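Local coordinates for A-adding tRNA nucleotidyltransferase (Aquifex aeolicus, PDB 4WBY), which adds the terminal adenosine to tRNA ending in CC, using ATP and magnesium, to complete the 3' CCA end, at residues I167-A170 and L171-A174; K180-R183 and S184-K187; A58-L61 and A62-G66. One frame throughout, in Å; residues are numbered along the deposited sequence.

Interaction 1 of 3, residues I167-A170 and L171-A174; sequences ILRA and LRFA. With SO4 (sulfate ion), chain D.
Arg-169 and Arg-172, three residues apart on helix 165-177, send their side chains out side by side, with the two guanidinium planes almost perpendicular (88°). NH2 of Arg-172 comes over one face of the Arg-169 group and stands 3.3 Å from its NH1, which in turn lies in the plane of the Arg-172 guanidinium, at its edge. Phe-173, four residues on from Arg-169, lies alongside it; its ring presents CE2, at the rim, to Arg-169 NH2 at 3.7 Å, the ring and guanidinium planes 67° apart. The two arginines start differently: CG of Arg-172 is anti to the backbone N, that of Arg-169 anti to the carbonyl carbon. Both chains then bend at chi3, and their ends meet beside a sulfate, probably from the crystallisation liquor, which Arg-172 binds directly and Arg-169 through a water. Arg-172 NH1 gives O3 of the sulfate a nearly straight bond (173°), 3.1 Å long. The water accepts from Arg-169 NH1 and Arg-172 NH2 and donates to the same sulfate oxygen. Each guanidinium also has an acidic partner: Asp-119 forms a salt bridge with Arg-169 NE, Glu-209 with Arg-172 NE. The sulfate is also hydrogen-bonded to Arg-35 and Arg-176. The backbone bond from Phe-173 N to Arg-169 O, 3.0 Å, belongs to the regular alpha-helical ladder. The arrangement is that of an arginine-lined anion pocket, here within the ATP-binding site of a tRNA nucleotidyltransferase.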
ATOM      1  N   ILE A 167      -9.776   0.895  12.243  1.00 11.85           N
ATOM      2  CA  ILE A 167     -10.672  -0.107  11.665  1.00 12.30           C
ATOM      3  C   ILE A 167     -10.125  -0.576  10.315  1.00 12.58           C
ATOM      4  O   ILE A 167     -10.009  -1.777  10.052  1.00 14.05           O
ATOM      5  CB  ILE A 167     -12.099   0.453  11.480  1.00 12.74           C
ATOM      6  CG1 ILE A 167     -12.740   0.763  12.842  1.00 13.94           C
ATOM      7  CG2 ILE A 167     -12.976  -0.494  10.645  1.00 14.93           C
ATOM      8  CD1 ILE A 167     -13.984   1.638  12.740  1.00 16.74           C
ATOM      9  N   LEU A 168      -9.798   0.380   9.453  1.00 12.91           N
ATOM     10  CA  LEU A 168      -9.233   0.043   8.150  1.00 12.68           C
ATOM     11  C   LEU A 168      -7.836  -0.562   8.292  1.00 12.20           C
ATOM     12  O   LEU A 168      -7.500  -1.519   7.586  1.00 14.09           O
ATOM     13  CB  LEU A 168      -9.193   1.276   7.232  1.00 14.01           C
ATOM     14  CG  LEU A 168     -10.530   1.906   6.835  1.00 16.88           C
ATOM     15  CD1 LEU A 168     -10.286   3.038   5.845  1.00 19.95           C
ATOM     16  CD2 LEU A 168     -11.505   0.888   6.261  1.00 20.53           C
ATOM     17  N   ARG A 169      -7.022  -0.007   9.192  1.00 11.90           N
ATOM     18  CA  ARG A 169      -5.654  -0.505   9.368  1.00 12.28           C
ATOM     19  C   ARG A 169      -5.660  -1.966   9.815  1.00 11.77           C
ATOM     20  O   ARG A 169      -4.831  -2.756   9.363  1.00 12.38           O
ATOM     21  CB  ARG A 169      -4.886   0.335  10.390  1.00 14.62           C
ATOM     22  CG  ARG A 169      -4.626   1.763   9.957  1.00 18.10           C
ATOM     23  CD  ARG A 169      -3.836   2.533  11.015  1.00 22.53           C
ATOM     24  NE  ARG A 169      -2.583   1.885  11.376  1.00 26.05           N
ATOM     25  CZ  ARG A 169      -1.410   2.137  10.800  1.00 27.93           C
ATOM     26  NH1 ARG A 169      -1.322   3.021   9.810  1.00 28.07           N
ATOM     27  NH2 ARG A 169      -0.322   1.495  11.211  1.00 27.98           N
ATOM     28  N   ALA A 170      -6.597  -2.322  10.695  1.00 11.56           N
ATOM     29  CA  ALA A 170      -6.692  -3.706  11.169  1.00 11.42           C
ATOM     30  C   ALA A 170      -6.863  -4.659  10.003  1.00 11.35           C
ATOM     31  O   ALA A 170      -6.263  -5.740   9.965  1.00 13.15           O
ATOM     32  CB  ALA A 170      -7.850  -3.867  12.148  1.00 11.34           C
ATOM     33  N   LEU A 171      -7.691  -4.253   9.047  1.00 12.26           N
ATOM     34  CA  LEU A 171      -8.002  -5.106   7.915  1.00 12.67           C
ATOM     35  C   LEU A 171      -6.833  -5.149   6.932  1.00 13.25           C
ATOM     36  O   LEU A 171      -6.587  -6.181   6.305  1.00 13.07           O
ATOM     37  CB  LEU A 171      -9.290  -4.621   7.240  1.00 13.06           C
ATOM     38  CG  LEU A 171     -10.491  -4.536   8.193  1.00 12.86           C
ATOM     39  CD1 LEU A 171     -11.769  -4.162   7.448  1.00 14.71           C
ATOM     40  CD2 LEU A 171     -10.659  -5.842   8.980  1.00 15.29           C
ATOM     41  N   ARG A 172      -6.090  -4.049   6.821  1.00 12.38           N
ATOM     42  CA  ARG A 172      -4.878  -4.063   5.995  1.00 12.17           C
ATOM     43  C   ARG A 172      -3.857  -5.066   6.544  1.00 12.95           C
ATOM     44  O   ARG A 172      -3.316  -5.881   5.791  1.00 13.79           O
ATOM     45  CB  ARG A 172      -4.242  -2.676   5.887  1.00 12.81           C
ATOM     46  CG  ARG A 172      -2.872  -2.706   5.201  1.00 15.55           C
ATOM     47  CD  ARG A 172      -2.469  -1.339   4.642  1.00 17.86           C
ATOM     48  NE  ARG A 172      -2.394  -0.283   5.652  1.00 16.40           N
ATOM     49  CZ  ARG A 172      -1.307   0.021   6.349  1.00 16.91           C
ATOM     50  NH1 ARG A 172      -0.181  -0.659   6.176  1.00 21.42           N
ATOM     51  NH2 ARG A 172      -1.345   1.016   7.225  1.00 18.97           N
ATOM     52  N   PHE A 173      -3.600  -5.029   7.852  1.00 12.28           N
ATOM     53  CA  PHE A 173      -2.633  -5.971   8.412  1.00 12.36           C
ATOM     54  C   PHE A 173      -3.163  -7.402   8.387  1.00 12.53           C
ATOM     55  O   PHE A 173      -2.401  -8.330   8.102  1.00 13.24           O
ATOM     56  CB  PHE A 173      -2.222  -5.563   9.830  1.00 12.67           C
ATOM     57  CG  PHE A 173      -1.422  -4.289   9.868  1.00 13.13           C
ATOM     58  CD1 PHE A 173      -0.227  -4.185   9.166  1.00 17.27           C
ATOM     59  CD2 PHE A 173      -1.871  -3.189  10.575  1.00 15.99           C
ATOM     60  CE1 PHE A 173       0.516  -3.008   9.184  1.00 16.53           C
ATOM     61  CE2 PHE A 173      -1.132  -2.016  10.606  1.00 18.31           C
ATOM     62  CZ  PHE A 173       0.063  -1.921   9.904  1.00 17.34           C
ATOM     63  N   ALA A 174      -4.457  -7.585   8.654  1.00 12.46           N
ATOM     64  CA  ALA A 174      -5.030  -8.935   8.593  1.00 12.24           C
ATOM     65  C   ALA A 174      -4.869  -9.522   7.189  1.00 12.39           C
ATOM     66  O   ALA A 174      -4.453 -10.676   7.032  1.00 13.60           O
ATOM     67  CB  ALA A 174      -6.507  -8.932   9.014  1.00 13.28           C
TER
HETATM   68  S   SO4 D2003       3.554  -0.375   8.106  1.00 35.33           S
HETATM   69  O1  SO4 D2003       3.886  -0.744   9.495  1.00 38.78           O
HETATM   70  O2  SO4 D2003       3.729  -1.562   7.274  1.00 35.17           O
HETATM   71  O3  SO4 D2003       2.183   0.124   8.003  1.00 38.42           O
HETATM   72  O4  SO4 D2003       4.494   0.651   7.669  1.00 40.48           O
HETATM   73  O   HOH W   1       1.049   2.280   8.290  1.00 32.28           O

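Interaction 2 of 3, residues K180-R183 and S184-K187; sequences KLSR and STEK
Ser-182 is the N-cap of helix 183-194, joining the short strand 180-181 to the helix that follows. The capping bond runs from Thr-185 N to Ser-182 OG, 3.0 Å and close to straight at 162°, so the serine hydroxyl serves a backbone N-H of the first turn that has no preceding carbonyl of the helix to meet. Two backbone bonds carry the helix on: Glu-186 N to Ser-182 O, 2.8 Å, and Lys-187 N to Arg-183 O.

Apolar contact is made by Leu-181, whose CD1 reaches Glu-186 CA at 3.9 Å while its side chain crosses that of Glu-186 at about a right angle. Glu-186, with CG anti to the backbone N (chi1 -174°) and its chain extended, passes the leucine and carries its carboxylate onward to Tyr-229, whose hydroxyl is hydrogen-bonded to OE2.

Among the hydroxyls, OG1 of Thr-185 accepts from Val-154 N, tying the first turn to the chain just beyond strand 151-152, the parallel neighbour of strand 180-181. Solvent supplies the last link: a single water donates both to Arg-183 O and to Glu-186 OE1, at 2.8 Å from each.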
ATOM      1  N   LYS A 180      -6.135 -13.270  11.520  1.00 15.25           N
ATOM      2  CA  LYS A 180      -7.519 -13.020  11.895  1.00 14.91           C
ATOM      3  C   LYS A 180      -7.588 -11.964  12.988  1.00 14.10           C
ATOM      4  O   LYS A 180      -6.650 -11.805  13.758  1.00 15.37           O
ATOM      5  CB  LYS A 180      -8.181 -14.309  12.373  1.00 21.86           C
ATOM      6  CG  LYS A 180      -8.364 -15.348  11.271  1.00 31.06           C
ATOM      7  CD  LYS A 180      -9.150 -16.555  11.759  1.00 42.26           C
ATOM      8  CE  LYS A 180     -10.548 -16.163  12.228  1.00 51.33           C
ATOM      9  NZ  LYS A 180     -11.324 -15.461  11.164  1.00 56.05           N
ATOM     10  N   LEU A 181      -8.697 -11.237  13.059  1.00 14.41           N
ATOM     11  CA  LEU A 181      -8.953 -10.401  14.224  1.00 12.82           C
ATOM     12  C   LEU A 181      -9.161 -11.264  15.464  1.00 13.72           C
ATOM     13  O   LEU A 181      -9.780 -12.334  15.387  1.00 15.45           O
ATOM     14  CB  LEU A 181     -10.181  -9.514  13.998  1.00 13.40           C
ATOM     15  CG  LEU A 181     -10.178  -8.631  12.753  1.00 14.88           C
ATOM     16  CD1 LEU A 181     -11.511  -7.910  12.654  1.00 17.80           C
ATOM     17  CD2 LEU A 181      -9.025  -7.661  12.844  1.00 17.38           C
ATOM     18  N   SER A 182      -8.675 -10.800  16.612  1.00 13.67           N
ATOM     19  CA  SER A 182      -9.017 -11.470  17.865  1.00 14.05           C
ATOM     20  C   SER A 182     -10.534 -11.400  18.050  1.00 13.30           C
ATOM     21  O   SER A 182     -11.192 -10.532  17.481  1.00 14.40           O
ATOM     22  CB  SER A 182      -8.283 -10.847  19.066  1.00 15.21           C
ATOM     23  OG  SER A 182      -9.075  -9.906  19.770  1.00 15.97           O
ATOM     24  N   ARG A 183     -11.088 -12.308  18.845  1.00 15.53           N
ATOM     25  CA  ARG A 183     -12.532 -12.336  19.035  1.00 17.07           C
ATOM     26  C   ARG A 183     -13.061 -11.006  19.562  1.00 14.46           C
ATOM     27  O   ARG A 183     -14.028 -10.467  19.019  1.00 15.17           O
ATOM     28  CB  ARG A 183     -12.918 -13.480  19.972  1.00 24.92           C
ATOM     29  CG  ARG A 183     -12.619 -14.841  19.380  1.00 37.63           C
ATOM     30  CD  ARG A 183     -12.879 -15.959  20.382  1.00 46.15           C
ATOM     31  NE  ARG A 183     -12.178 -17.185  20.015  1.00 55.08           N
ATOM     32  CZ  ARG A 183     -11.043 -17.590  20.575  1.00 59.66           C
ATOM     33  NH1 ARG A 183     -10.485 -16.867  21.537  1.00 60.86           N
ATOM     34  NH2 ARG A 183     -10.469 -18.720  20.181  1.00 60.65           N
ATOM     35  N   SER A 184     -12.426 -10.454  20.594  1.00 14.19           N
ATOM     36  CA  SER A 184     -12.909  -9.181  21.125  1.00 14.62           C
ATOM     37  C   SER A 184     -12.608  -8.028  20.167  1.00 13.32           C
ATOM     38  O   SER A 184     -13.418  -7.118  20.026  1.00 14.16           O
ATOM     39  CB  SER A 184     -12.315  -8.884  22.501  1.00 19.12           C
ATOM     40  OG  SER A 184     -10.908  -8.808  22.451  1.00 24.23           O
ATOM     41  N   THR A 185     -11.452  -8.063  19.515  1.00 12.18           N
ATOM     42  CA  THR A 185     -11.120  -7.019  18.542  1.00 11.16           C
ATOM     43  C   THR A 185     -12.154  -6.988  17.411  1.00 11.46           C
ATOM     44  O   THR A 185     -12.565  -5.911  16.969  1.00 12.51           O
ATOM     45  CB  THR A 185      -9.699  -7.217  17.983  1.00 11.87           C
ATOM     46  OG1 THR A 185      -8.758  -6.970  19.036  1.00 14.04           O
ATOM     47  CG2 THR A 185      -9.395  -6.256  16.829  1.00 12.86           C
ATOM     48  N   GLU A 186     -12.581  -8.163  16.954  1.00 12.83           N
ATOM     49  CA  GLU A 186     -13.626  -8.227  15.935  1.00 12.92           C
ATOM     50  C   GLU A 186     -14.939  -7.610  16.428  1.00 12.04           C
ATOM     51  O   GLU A 186     -15.596  -6.868  15.694  1.00 14.02           O
ATOM     52  CB  GLU A 186     -13.873  -9.670  15.489  1.00 14.67           C
ATOM     53  CG  GLU A 186     -14.869  -9.755  14.324  1.00 16.91           C
ATOM     54  CD  GLU A 186     -15.170 -11.170  13.896  1.00 20.10           C
ATOM     55  OE1 GLU A 186     -15.342 -12.034  14.778  1.00 25.62           O
ATOM     56  OE2 GLU A 186     -15.242 -11.418  12.673  1.00 20.66           O
ATOM     57  N   LYS A 187     -15.330  -7.921  17.660  1.00 12.64           N
ATOM     58  CA  LYS A 187     -16.545  -7.333  18.224  1.00 12.87           C
ATOM     59  C   LYS A 187     -16.431  -5.821  18.258  1.00 12.91           C
ATOM     60  O   LYS A 187     -17.378  -5.100  17.924  1.00 15.19           O
ATOM     61  CB  LYS A 187     -16.813  -7.851  19.636  1.00 14.27           C
ATOM     62  CG  LYS A 187     -17.211  -9.291  19.710  1.00 17.53           C
ATOM     63  CD  LYS A 187     -17.434  -9.707  21.152  1.00 19.68           C
ATOM     64  CE  LYS A 187     -17.626 -11.212  21.237  1.00 23.27           C
ATOM     65  NZ  LYS A 187     -17.737 -11.679  22.643  1.00 26.83           N
TER
HETATM   66  O   HOH W   2     -15.874 -11.958  17.506  1.00 22.19           O

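Interaction 3 of 3, residues A58-L61 and A62-G66; sequences AKEL and ARRHG
The Glu-60 carboxylate meets two guanidinium groups, both edge-on, in a salt-bridge network: it lies near the plane of Arg-63 and near that of Arg-64, rather than over a face of either. Its own plane is turned 39° from the Arg-63 group but 85° from that of Arg-64. Arg-63 grips it side-on with two nitrogens. NH2 gives OE2 a 2.7 Å bond on the syn side, whereas NE bonds to OE1, 3.1 Å away, from above the carboxylate plane. Arg-64 comes to OE2 from the anti side through NE, at 2.7 Å, and its NH2 adds a weak bond to the same oxygen. A bend at chi2 (63°) folds the Glu-60 chain so that its carboxylate comes between the two arginines. At the edge of the His-65 imidazole lies Leu-61 O, 3.3 Å from CD2, and Leu-61 CD1 touches that same ring carbon at 3.7 Å.

These residues form the C-terminal end of helix 54-65 in the nucleotidyltransferase head domain. The helix is closed by a Schellman motif: Gly-66 has positive phi and two bonds run back into the last turn, one of them from Gly-66 N to Arg-63 O. An alanine in place of Glu-60 would remove the carboxylate and is likely to leave Arg-63 NE and NH2 without the two oxygens they grip, free to swing toward solvent, and Arg-64 NE without its acceptor, while Arg-64 NH2 keeps Glu-22. That last partner lies on helix 7-22, as does Glu-15, which accepts from His-65 NE2. Ala-58, Ala-62 and Leu-61 turn to the sheet, packing on residues of strands 77-82 and 85-91.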
ATOM      1  N   ALA A  58      19.916  12.157  17.391  1.00 15.63           N
ATOM      2  CA  ALA A  58      19.996  12.074  15.933  1.00 14.91           C
ATOM      3  C   ALA A  58      21.040  13.032  15.379  1.00 14.88           C
ATOM      4  O   ALA A  58      21.790  12.681  14.467  1.00 15.49           O
ATOM      5  CB  ALA A  58      18.635  12.370  15.303  1.00 16.22           C
ATOM      6  N   LYS A  59      21.073  14.250  15.911  1.00 16.41           N
ATOM      7  CA  LYS A  59      22.014  15.244  15.408  1.00 18.23           C
ATOM      8  C   LYS A  59      23.459  14.802  15.659  1.00 18.26           C
ATOM      9  O   LYS A  59      24.341  15.041  14.835  1.00 19.07           O
ATOM     10  CB  LYS A  59      21.744  16.615  16.043  1.00 19.07           C
ATOM     11  CG  LYS A  59      20.502  17.301  15.481  1.00 20.77           C
ATOM     12  CD  LYS A  59      20.112  18.535  16.277  1.00 25.45           C
ATOM     13  CE  LYS A  59      21.178  19.603  16.251  1.00 30.62           C
ATOM     14  NZ  LYS A  59      20.697  20.822  16.966  1.00 35.29           N
ATOM     15  N   GLU A  60      23.700  14.147  16.790  1.00 18.09           N
ATOM     16  CA  GLU A  60      25.050  13.681  17.091  1.00 18.61           C
ATOM     17  C   GLU A  60      25.445  12.502  16.202  1.00 16.52           C
ATOM     18  O   GLU A  60      26.570  12.443  15.705  1.00 17.98           O
ATOM     19  CB  GLU A  60      25.171  13.307  18.567  1.00 19.46           C
ATOM     20  CG  GLU A  60      26.518  12.691  18.952  1.00 22.92           C
ATOM     21  CD  GLU A  60      27.702  13.633  18.744  1.00 29.73           C
ATOM     22  OE1 GLU A  60      27.497  14.862  18.638  1.00 32.16           O
ATOM     23  OE2 GLU A  60      28.848  13.140  18.690  1.00 33.28           O
ATOM     24  N   LEU A  61      24.530  11.555  16.010  1.00 15.39           N
ATOM     25  CA  LEU A  61      24.787  10.462  15.086  1.00 15.71           C
ATOM     26  C   LEU A  61      25.080  11.004  13.683  1.00 16.16           C
ATOM     27  O   LEU A  61      26.016  10.557  13.006  1.00 16.93           O
ATOM     28  CB  LEU A  61      23.596   9.492  15.051  1.00 14.66           C
ATOM     29  CG  LEU A  61      23.754   8.265  14.146  1.00 14.94           C
ATOM     30  CD1 LEU A  61      24.834   7.315  14.681  1.00 16.03           C
ATOM     31  CD2 LEU A  61      22.418   7.530  13.952  1.00 16.73           C
ATOM     32  N   ALA A  62      24.290  11.981  13.256  1.00 16.56           N
ATOM     33  CA  ALA A  62      24.465  12.572  11.932  1.00 16.35           C
ATOM     34  C   ALA A  62      25.820  13.265  11.793  1.00 16.63           C
ATOM     35  O   ALA A  62      26.472  13.154  10.757  1.00 17.68           O
ATOM     36  CB  ALA A  62      23.349  13.548  11.645  1.00 17.37           C
ATOM     37  N   ARG A  63      26.226  13.987  12.833  1.00 18.55           N
ATOM     38  CA  ARG A  63      27.520  14.661  12.840  1.00 19.83           C
ATOM     39  C   ARG A  63      28.660  13.652  12.665  1.00 19.17           C
ATOM     40  O   ARG A  63      29.590  13.857  11.869  1.00 20.03           O
ATOM     41  CB  ARG A  63      27.700  15.443  14.144  1.00 24.73           C
ATOM     42  CG  ARG A  63      28.996  16.226  14.214  1.00 30.85           C
ATOM     43  CD  ARG A  63      29.263  16.768  15.620  1.00 35.02           C
ATOM     44  NE  ARG A  63      29.610  15.705  16.560  1.00 36.33           N
ATOM     45  CZ  ARG A  63      30.820  15.169  16.662  1.00 38.99           C
ATOM     46  NH1 ARG A  63      31.800  15.604  15.886  1.00 42.78           N
ATOM     47  NH2 ARG A  63      31.054  14.203  17.541  1.00 39.17           N
ATOM     48  N   ARG A  64      28.578  12.549  13.400  1.00 18.30           N
ATOM     49  CA  ARG A  64      29.631  11.549  13.326  1.00 19.65           C
ATOM     50  C   ARG A  64      29.711  10.899  11.951  1.00 18.83           C
ATOM     51  O   ARG A  64      30.799  10.523  11.505  1.00 21.96           O
ATOM     52  CB  ARG A  64      29.427  10.489  14.400  1.00 20.62           C
ATOM     53  CG  ARG A  64      29.548  11.062  15.788  1.00 21.02           C
ATOM     54  CD  ARG A  64      29.446   9.992  16.850  1.00 25.34           C
ATOM     55  NE  ARG A  64      29.386  10.596  18.175  1.00 28.77           N
ATOM     56  CZ  ARG A  64      29.487   9.922  19.316  1.00 33.92           C
ATOM     57  NH1 ARG A  64      29.670   8.611  19.305  1.00 36.53           N
ATOM     58  NH2 ARG A  64      29.415  10.566  20.469  1.00 35.81           N
ATOM     59  N   HIS A  65      28.569  10.783  11.272  1.00 16.91           N
ATOM     60  CA  HIS A  65      28.545  10.159   9.951  1.00 17.06           C
ATOM     61  C   HIS A  65      28.610  11.155   8.794  1.00 17.89           C
ATOM     62  O   HIS A  65      28.633  10.753   7.632  1.00 19.47           O
ATOM     63  CB  HIS A  65      27.308   9.271   9.828  1.00 16.31           C
ATOM     64  CG  HIS A  65      27.444   7.993  10.585  1.00 16.03           C
ATOM     65  ND1 HIS A  65      27.921   6.837  10.005  1.00 18.89           N
ATOM     66  CD2 HIS A  65      27.233   7.699  11.894  1.00 16.79           C
ATOM     67  CE1 HIS A  65      27.963   5.878  10.914  1.00 19.17           C
ATOM     68  NE2 HIS A  65      27.558   6.379  12.068  1.00 18.46           N
ATOM     69  N   GLY A  66      28.675  12.446   9.115  1.00 17.31           N
ATOM     70  CA  GLY A  66      28.753  13.478   8.095  1.00 18.67           C
ATOM     71  C   GLY A  66      27.536  13.551   7.188  1.00 18.88           C
ATOM     72  O   GLY A  66      27.674  13.838   5.994  1.00 18.13           O
TER

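This chain is the C-terminal, nucleotidyltransferase part of a longer protein. Along it interaction 3 comes first, then interaction 1, then interaction 2. Interactions 1 and 2 are neighbours, their centres 11 Å apart: helix 165-177 runs into strand 180-181, whose Leu-181 CD2 touches Ala-170 CB at 4.0 Å, and helix 183-194 packs on helix 165-177 through Leu-189. Interaction 3 stands apart in the head domain, on a helix against the mixed sheet that holds the probable magnesium ligands Asp-45 and Asp-47; its centre is 36 Å from that of interaction 1 and 44 Å from interaction 2. The ATP-binding arginines of helix 165-177 thus lie well away from it, although the site also includes Arg-35 of the head.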